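Long-range contacts in dihydroorotase (PDB 2OGJ), which hydrolyses acetyl esters, deacetylating acetyl-(R)-mandelate in vitro, and has a TIM-barrel fold with a binuclear zinc site: residues G95-G99 / I387-Y392; P124-R128 / I382-I387; F270-E276 / K310-V314. All blocks are in the same frame, centred on the assembly; numbering follows the deposited sequence.

How the contacts relate
Contacts 1 and 2 are neighbours, with centres about 11 Å apart; they share Ile387 and both use strand 385-388. They also touch directly, through a probable hydrogen bond from Ala96 N to Glu127 OE2 (3.2 Å). Contact 3 stands apart, its centre about 24 Å from that of contact 1 and 31 Å from that of contact 2, on the opposite side of the chain's centre from contact 2. Along the chain the first segments come in the order 95-99, 124-128, 270-276, and their partners return in reverse, 310-314, 382-387, 387-392. The outer two contacts thus fasten the C-terminal strand to loops preceding strands 100-106 and 128-132, while contact 3 packs two helices together.

Contact 1: residues G95-G99 / I387-Y392; sequences GAERG and IAASRY
Arg98 slants across Tyr392 at one end of this contact, its guanidinium plane turned 49° from the phenol ring. Arg98 NE lies 3.5 Å from Tyr392 CB, and its NH2 comes to the ring edge, in the ring plane, 3.6 Å from CD1. One face of the guanidinium looks onto the backbone of Tyr392, whose N sits above that plane, offset toward the rim. A bend at chi2 (-79°) is what folds the arginine back: its CB points away from the 387-392 segment, yet its end returns to it. Tyr392 OH leads elsewhere, to a hydrogen bond with Asn298 OD1.

The middle of the contact belongs to the backbone. Ser390 N donates to Glu97 O (3.0 Å, 145° at the hydrogen). The same oxygen receives a CA-H...O contact from Ala389 CA at 3.1 Å and a weak bond from Arg98 NH1, which supplement that one good hydrogen bond. Ala389 CB packs against Glu97 O and Gly99 N, 3.6 Å from the latter. At the far end Ala96 CB packs against Ile387 CB at 4.3 Å, and Ile387 CG2 reaches the Glu97 backbone.

The 3-10 turn 96-98 therefore lies against the chain just as it leaves strand 385-388, itself paired antiparallel with 368-382. This joins the loop before barrel strand 100-106 to the C-terminal strands, consistent with the amidohydrolase plan of a TIM barrel with flanking β-structure.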
loop_
_atom_site.group_PDB
_atom_site.type_symbol
_atom_site.label_atom_id
_atom_site.label_comp_id
_atom_site.label_asym_id
_atom_site.label_seq_id
_atom_site.Cartn_x
_atom_site.Cartn_y
_atom_site.Cartn_z
ATOM N N GLY A 95 -25.346 -18.556 -26.284
ATOM C CA GLY A 95 -25.967 -19.829 -25.950
ATOM C C GLY A 95 -26.626 -20.628 -27.069
ATOM O O GLY A 95 -26.013 -20.893 -28.103
ATOM N N ALA A 96 -27.883 -21.012 -26.835
ATOM C CA ALA A 96 -28.703 -21.812 -27.754
ATOM C C ALA A 96 -28.765 -21.323 -29.189
ATOM O O ALA A 96 -28.583 -22.114 -30.112
ATOM C CB ALA A 96 -30.103 -21.932 -27.214
ATOM N N GLU A 97 -29.059 -20.032 -29.377
ATOM C CA GLU A 97 -29.100 -19.466 -30.719
ATOM C C GLU A 97 -27.779 -19.684 -31.449
ATOM O O GLU A 97 -27.666 -19.461 -32.640
ATOM C CB GLU A 97 -29.439 -17.975 -30.663
ATOM C CG GLU A 97 -29.733 -17.354 -32.019
ATOM C CD GLU A 97 -30.055 -15.876 -31.924
ATOM O OE1 GLU A 97 -30.040 -15.335 -30.798
ATOM O OE2 GLU A 97 -30.321 -15.258 -32.976
ATOM N N ARG A 98 -26.771 -20.161 -30.701
ATOM C CA ARG A 98 -25.427 -20.412 -31.248
ATOM C C ARG A 98 -25.054 -21.893 -31.259
ATOM O O ARG A 98 -23.977 -22.270 -31.724
ATOM C CB ARG A 98 -24.372 -19.648 -30.437
ATOM C CG ARG A 98 -24.447 -18.115 -30.523
ATOM C CD ARG A 98 -23.832 -17.594 -31.811
ATOM N NE ARG A 98 -24.023 -16.157 -31.982
ATOM C CZ ARG A 98 -25.153 -15.588 -32.400
ATOM N NH1 ARG A 98 -26.211 -16.331 -32.699
ATOM N NH2 ARG A 98 -25.230 -14.268 -32.517
ATOM N N GLY A 99 -25.944 -22.727 -30.737
ATOM C CA GLY A 99 -25.684 -24.150 -30.695
ATOM C C GLY A 99 -25.033 -24.595 -29.409
ATOM O O GLY A 99 -24.611 -25.740 -29.310
ATOM N N ILE A 387 -34.275 -24.795 -30.951
ATOM C CA ILE A 387 -33.910 -23.437 -31.324
ATOM C C ILE A 387 -33.048 -23.346 -32.576
ATOM O O ILE A 387 -32.066 -24.061 -32.721
ATOM C CB ILE A 387 -33.176 -22.722 -30.174
ATOM C CG1 ILE A 387 -34.049 -22.713 -28.915
ATOM C CG2 ILE A 387 -32.857 -21.296 -30.574
ATOM C CD1 ILE A 387 -34.012 -23.996 -28.135
ATOM N N ALA A 388 -33.430 -22.467 -33.488
ATOM C CA ALA A 388 -32.660 -22.264 -34.713
ATOM C C ALA A 388 -31.349 -21.596 -34.342
ATOM O O ALA A 388 -31.338 -20.488 -33.790
ATOM C CB ALA A 388 -33.438 -21.378 -35.693
ATOM N N ALA A 389 -30.251 -22.284 -34.639
ATOM C CA ALA A 389 -28.916 -21.782 -34.345
ATOM C C ALA A 389 -28.253 -21.275 -35.611
ATOM O O ALA A 389 -28.649 -21.630 -36.723
ATOM C CB ALA A 389 -28.052 -22.888 -33.706
ATOM N N SER A 390 -27.237 -20.441 -35.417
ATOM C CA SER A 390 -26.476 -19.840 -36.506
ATOM C C SER A 390 -25.214 -19.150 -35.974
ATOM O O SER A 390 -25.180 -18.680 -34.827
ATOM C CB SER A 390 -27.352 -18.828 -37.246
ATOM O OG SER A 390 -26.580 -17.972 -38.068
ATOM N N ARG A 391 -24.170 -19.108 -36.800
ATOM C CA ARG A 391 -22.924 -18.464 -36.412
ATOM C C ARG A 391 -23.165 -16.976 -36.256
ATOM O O ARG A 391 -24.084 -16.433 -36.869
ATOM C CB ARG A 391 -21.830 -18.712 -37.455
ATOM C CG ARG A 391 -21.161 -20.065 -37.300
ATOM C CD ARG A 391 -20.104 -20.334 -38.363
ATOM N NE ARG A 391 -19.182 -19.214 -38.500
ATOM C CZ ARG A 391 -19.239 -18.315 -39.481
ATOM N NH1 ARG A 391 -20.177 -18.412 -40.419
ATOM N NH2 ARG A 391 -18.365 -17.313 -39.519
ATOM N N TYR A 392 -22.339 -16.347 -35.416
ATOM C CA TYR A 392 -22.385 -14.920 -35.112
ATOM C C TYR A 392 -21.902 -14.116 -36.306
ATOM O O TYR A 392 -20.871 -14.417 -36.912
ATOM C CB TYR A 392 -21.502 -14.611 -33.890
ATOM C CG TYR A 392 -21.257 -13.132 -33.648
ATOM C CD1 TYR A 392 -22.196 -12.346 -32.978
ATOM C CD2 TYR A 392 -20.097 -12.502 -34.139
ATOM C CE1 TYR A 392 -21.997 -10.971 -32.805
ATOM C CE2 TYR A 392 -19.886 -11.124 -33.975
ATOM C CZ TYR A 392 -20.841 -10.365 -33.313
ATOM O OH TYR A 392 -20.674 -8.999 -33.208
#

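Contact 2: residues P124-R128 / I382-I387; sequences PSRER and IGAEAI
Arg126 reaches across to Glu385 and forms a salt bridge whose hydrogen-bond geometry is weak: NE to OE2 measures 3.2 Å, with only 131° at the hydrogen. OE2 sits at the guanidinium edge, in its plane, although the carboxylate plane is turned 48° away. Arg126 CG stands between its own N and carbonyl carbon (chi1 39°), and from there the chain runs extended to NE, meeting the glutamate side chain at about a right angle.

The second donor, Arg126 NH1, is paired within its own segment with Glu127 OE2 at 3.3 Å. That oxygen also accepts from Ala96 N, so Glu127 links two loops as well as completing a three-residue charge network. Ile387 CG1 lies 3.8 Å from Arg126 NE, while Ile382 CD1 packs 3.7 Å from Arg126 O and also comes near Glu127.

Across the hairpin, Glu385 N donates to Ile382 O (3.2 Å), and Ile382 N returns a weak bond to Glu385 O. Gly383 takes the first corner with positive phi. The arrangement is a two-residue β-hairpin with a type II' turn, joining strands 368-382 and 385-388, whose one face meets the loop leading into strand 128-132.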
loop_
_atom_site.group_PDB
_atom_site.type_symbol
_atom_site.label_atom_id
_atom_site.label_comp_id
_atom_site.label_asym_id
_atom_site.label_seq_id
_atom_site.Cartn_x
_atom_site.Cartn_y
_atom_site.Cartn_z
ATOM N N PRO A 124 -33.603 -17.824 -14.935
ATOM C CA PRO A 124 -34.439 -17.530 -16.099
ATOM C C PRO A 124 -33.943 -18.038 -17.457
ATOM O O PRO A 124 -34.685 -17.972 -18.434
ATOM C CB PRO A 124 -34.542 -16.003 -16.066
ATOM C CG PRO A 124 -33.218 -15.595 -15.546
ATOM C CD PRO A 124 -33.003 -16.583 -14.409
ATOM N N SER A 125 -32.715 -18.546 -17.536
ATOM C CA SER A 125 -32.173 -19.011 -18.817
ATOM C C SER A 125 -32.638 -20.395 -19.259
ATOM O O SER A 125 -32.877 -21.272 -18.417
ATOM C CB SER A 125 -30.643 -19.012 -18.779
ATOM O OG SER A 125 -30.107 -17.713 -18.955
ATOM N N ARG A 126 -32.752 -20.604 -20.575
ATOM C CA ARG A 126 -33.162 -21.922 -21.049
ATOM C C ARG A 126 -31.996 -22.896 -21.107
ATOM O O ARG A 126 -32.208 -24.106 -21.125
ATOM C CB ARG A 126 -33.909 -21.880 -22.409
ATOM C CG ARG A 126 -33.450 -20.929 -23.509
ATOM C CD ARG A 126 -34.125 -21.375 -24.817
ATOM N NE ARG A 126 -34.232 -20.399 -25.913
ATOM C CZ ARG A 126 -33.327 -19.466 -26.209
ATOM N NH1 ARG A 126 -32.211 -19.332 -25.487
ATOM N NH2 ARG A 126 -33.524 -18.680 -27.261
ATOM N N GLU A 127 -30.771 -22.373 -21.104
ATOM C CA GLU A 127 -29.582 -23.218 -21.138
ATOM C C GLU A 127 -29.160 -23.629 -19.737
ATOM O O GLU A 127 -29.682 -23.122 -18.749
ATOM C CB GLU A 127 -28.418 -22.486 -21.802
ATOM C CG GLU A 127 -28.760 -21.949 -23.179
ATOM C CD GLU A 127 -29.293 -20.522 -23.148
ATOM O OE1 GLU A 127 -29.845 -20.102 -22.098
ATOM O OE2 GLU A 127 -29.172 -19.829 -24.183
ATOM N N ARG A 128 -28.221 -24.563 -19.656
ATOM C CA ARG A 128 -27.722 -25.000 -18.368
ATOM C C ARG A 128 -26.625 -23.995 -18.075
ATOM O O ARG A 128 -25.703 -23.811 -18.880
ATOM C CB ARG A 128 -27.119 -26.401 -18.448
ATOM C CG ARG A 128 -26.614 -26.944 -17.117
ATOM C CD ARG A 128 -25.809 -28.208 -17.332
ATOM N NE ARG A 128 -26.480 -29.075 -18.296
ATOM C CZ ARG A 128 -27.445 -29.936 -17.993
ATOM N NH1 ARG A 128 -27.857 -30.066 -16.736
ATOM N NH2 ARG A 128 -28.013 -30.646 -18.956
ATOM N N ILE A 382 -33.217 -28.298 -26.741
ATOM C CA ILE A 382 -33.209 -28.539 -25.313
ATOM C C ILE A 382 -34.570 -29.074 -24.905
ATOM O O ILE A 382 -35.546 -28.324 -24.827
ATOM C CB ILE A 382 -32.924 -27.218 -24.567
ATOM C CG1 ILE A 382 -31.615 -26.601 -25.068
ATOM C CG2 ILE A 382 -32.878 -27.441 -23.054
ATOM C CD1 ILE A 382 -31.378 -25.186 -24.593
ATOM N N GLY A 383 -34.627 -30.376 -24.650
ATOM C CA GLY A 383 -35.891 -30.992 -24.324
ATOM C C GLY A 383 -36.738 -30.904 -25.580
ATOM O O GLY A 383 -36.267 -31.210 -26.682
ATOM N N ALA A 384 -37.978 -30.447 -25.430
ATOM C CA ALA A 384 -38.893 -30.336 -26.563
ATOM C C ALA A 384 -38.692 -29.092 -27.414
ATOM O O ALA A 384 -39.189 -29.028 -28.542
ATOM C CB ALA A 384 -40.330 -30.378 -26.077
ATOM N N GLU A 385 -37.983 -28.096 -26.891
ATOM C CA GLU A 385 -37.760 -26.868 -27.651
ATOM C C GLU A 385 -36.640 -27.110 -28.656
ATOM O O GLU A 385 -35.670 -27.801 -28.363
ATOM C CB GLU A 385 -37.379 -25.717 -26.707
ATOM C CG GLU A 385 -37.727 -24.315 -27.228
ATOM C CD GLU A 385 -37.211 -23.188 -26.329
ATOM O OE1 GLU A 385 -37.377 -23.270 -25.091
ATOM O OE2 GLU A 385 -36.644 -22.212 -26.873
ATOM N N ALA A 386 -36.788 -26.563 -29.850
ATOM C CA ALA A 386 -35.771 -26.702 -30.874
ATOM C C ALA A 386 -35.456 -25.286 -31.309
ATOM O O ALA A 386 -36.277 -24.631 -31.948
ATOM C CB ALA A 386 -36.301 -27.502 -32.036
ATOM N N ILE A 387 -34.275 -24.795 -30.951
ATOM C CA ILE A 387 -33.910 -23.437 -31.324
ATOM C C ILE A 387 -33.048 -23.346 -32.576
ATOM O O ILE A 387 -32.066 -24.061 -32.721
ATOM C CB ILE A 387 -33.176 -22.722 -30.174
ATOM C CG1 ILE A 387 -34.049 -22.713 -28.915
ATOM C CG2 ILE A 387 -32.857 -21.296 -30.574
ATOM C CD1 ILE A 387 -34.012 -23.996 -28.135
#

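Contact 3: residues F270-E276 / K310-V314; sequences FSFKVAE and KLLSV
Neighbouring helices of the TIM barrel's outer layer meet here: the start of helix 272-280 and the end of helix 304-313, where Phe272 and Val314 touch. The zinc ligand Asp291 lies in the connection between them. Val314 fits against the first turn, with CG2 at 4.1 Å from Ala275 CB and CG1 at the edge of the Phe272 ring, near its plane, 4.0 Å from CD1. Its CB also approaches Glu276 CA.

The next Phe272 ring atom along, CE1, lies 3.6 Å from Lys310 CB, the two side chains crossing at about a right angle. Because the lysine chain is extended beyond CG, its methylenes continue past the ring tip, CD coming 4.1 Å from Phe270 CE2. Leu311 CD2 comes to the same side of the Phe270 ring plane, 4.1 Å from CE1. Phe270 also meets the His265 ring, and its side chain is about 7 Å from that of the zinc ligand His231.

Ser271 caps the helix at its N-terminus, accepting weakly from Val274 N. No hydrogen bond joins the two segments, so cohesion rests on apolar packing, with buried Lys310 offering its methylenes while its NZ hydrogen-bonds to Thr362 O.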
loop_
_atom_site.group_PDB
_atom_site.type_symbol
_atom_site.label_atom_id
_atom_site.label_comp_id
_atom_site.label_asym_id
_atom_site.label_seq_id
_atom_site.Cartn_x
_atom_site.Cartn_y
_atom_site.Cartn_z
ATOM N N PHE A 270 -5.312 -16.540 -27.489
ATOM C CA PHE A 270 -5.166 -17.612 -28.470
ATOM C C PHE A 270 -4.312 -17.245 -29.665
ATOM O O PHE A 270 -4.512 -16.209 -30.291
ATOM C CB PHE A 270 -6.515 -18.111 -28.984
ATOM C CG PHE A 270 -6.395 -19.258 -29.959
ATOM C CD1 PHE A 270 -6.073 -20.538 -29.513
ATOM C CD2 PHE A 270 -6.562 -19.049 -31.332
ATOM C CE1 PHE A 270 -5.917 -21.590 -30.420
ATOM C CE2 PHE A 270 -6.407 -20.096 -32.243
ATOM C CZ PHE A 270 -6.085 -21.366 -31.788
ATOM N N SER A 271 -3.363 -18.128 -29.967
ATOM C CA SER A 271 -2.451 -17.966 -31.090
ATOM C C SER A 271 -2.449 -19.216 -31.972
ATOM O O SER A 271 -2.320 -20.338 -31.468
ATOM C CB SER A 271 -1.030 -17.723 -30.582
ATOM O OG SER A 271 -0.098 -17.740 -31.657
ATOM N N PHE A 272 -2.585 -18.951 -33.310
ATOM C CA PHE A 272 -2.611 -20.086 -34.232
ATOM C C PHE A 272 -1.270 -20.794 -34.175
ATOM O O PHE A 272 -1.203 -22.026 -34.156
ATOM C CB PHE A 272 -2.809 -19.615 -35.666
ATOM C CG PHE A 272 -4.211 -19.269 -36.007
ATOM C CD1 PHE A 272 -5.190 -20.254 -36.065
ATOM C CD2 PHE A 272 -4.547 -17.967 -36.346
ATOM C CE1 PHE A 272 -6.490 -19.954 -36.468
ATOM C CE2 PHE A 272 -5.847 -17.649 -36.751
ATOM C CZ PHE A 272 -6.817 -18.651 -36.812
ATOM N N LYS A 273 -0.204 -19.994 -34.175
ATOM C CA LYS A 273 1.157 -20.497 -34.135
ATOM C C LYS A 273 1.430 -21.351 -32.904
ATOM O O LYS A 273 1.961 -22.453 -33.028
ATOM C CB LYS A 273 2.130 -19.328 -34.233
ATOM C CG LYS A 273 1.839 -18.514 -35.476
ATOM C CD LYS A 273 2.876 -17.459 -35.804
ATOM C CE LYS A 273 2.572 -16.846 -37.180
ATOM N NZ LYS A 273 3.480 -15.715 -37.559
ATOM N N VAL A 274 1.058 -20.873 -31.722
ATOM C CA VAL A 274 1.280 -21.657 -30.511
ATOM C C VAL A 274 0.539 -22.981 -30.616
ATOM O O VAL A 274 1.116 -24.040 -30.380
ATOM C CB VAL A 274 0.799 -20.922 -29.239
ATOM C CG1 VAL A 274 0.785 -21.881 -28.063
ATOM C CG2 VAL A 274 1.718 -19.748 -28.939
ATOM N N ALA A 275 -0.736 -22.921 -30.987
ATOM C CA ALA A 275 -1.570 -24.115 -31.117
ATOM C C ALA A 275 -1.070 -25.100 -32.165
ATOM O O ALA A 275 -1.148 -26.312 -31.971
ATOM C CB ALA A 275 -3.009 -23.712 -31.434
ATOM N N GLU A 276 -0.570 -24.576 -33.277
ATOM C CA GLU A 276 -0.076 -25.427 -34.350
ATOM C C GLU A 276 1.072 -26.244 -33.808
ATOM O O GLU A 276 1.054 -27.473 -33.823
ATOM C CB GLU A 276 0.415 -24.585 -35.529
ATOM C CG GLU A 276 0.245 -25.265 -36.876
ATOM C CD GLU A 276 1.043 -24.602 -37.988
ATOM O OE1 GLU A 276 0.980 -23.356 -38.123
ATOM O OE2 GLU A 276 1.730 -25.333 -38.741
ATOM N N LYS A 310 -10.970 -23.008 -35.766
ATOM C CA LYS A 310 -9.555 -22.614 -35.726
ATOM C C LYS A 310 -8.692 -23.785 -35.256
ATOM O O LYS A 310 -7.585 -23.999 -35.765
ATOM C CB LYS A 310 -9.349 -21.410 -34.794
ATOM C CG LYS A 310 -10.041 -20.128 -35.261
ATOM C CD LYS A 310 -9.772 -18.978 -34.306
ATOM C CE LYS A 310 -10.444 -17.707 -34.772
ATOM N NZ LYS A 310 -10.439 -16.667 -33.704
ATOM N N LEU A 311 -9.203 -24.546 -34.289
ATOM C CA LEU A 311 -8.474 -25.697 -33.778
ATOM C C LEU A 311 -8.433 -26.773 -34.846
ATOM O O LEU A 311 -7.416 -27.426 -35.044
ATOM C CB LEU A 311 -9.132 -26.237 -32.508
ATOM C CG LEU A 311 -8.642 -25.679 -31.167
ATOM C CD1 LEU A 311 -7.125 -25.833 -31.089
ATOM C CD2 LEU A 311 -9.061 -24.217 -31.005
ATOM N N LEU A 312 -9.548 -26.952 -35.540
ATOM C CA LEU A 312 -9.626 -27.938 -36.612
ATOM C C LEU A 312 -8.656 -27.565 -37.724
ATOM O O LEU A 312 -8.136 -28.435 -38.408
ATOM C CB LEU A 312 -11.041 -27.995 -37.203
ATOM C CG LEU A 312 -11.279 -29.135 -38.192
ATOM C CD1 LEU A 312 -11.417 -30.426 -37.409
ATOM C CD2 LEU A 312 -12.541 -28.889 -38.986
ATOM N N SER A 313 -8.432 -26.264 -37.902
ATOM C CA SER A 313 -7.547 -25.763 -38.942
ATOM C C SER A 313 -6.075 -25.968 -38.617
ATOM O O SER A 313 -5.246 -25.984 -39.519
ATOM C CB SER A 313 -7.807 -24.276 -39.189
ATOM O OG SER A 313 -7.162 -23.474 -38.216
ATOM N N VAL A 314 -5.733 -26.096 -37.341
ATOM C CA VAL A 314 -4.334 -26.321 -36.993
ATOM C C VAL A 314 -4.116 -27.775 -36.620
ATOM O O VAL A 314 -3.324 -28.111 -35.740
ATOM C CB VAL A 314 -3.838 -25.393 -35.862
ATOM C CG1 VAL A 314 -3.651 -23.973 -36.402
ATOM C CG2 VAL A 314 -4.811 -25.415 -34.701
#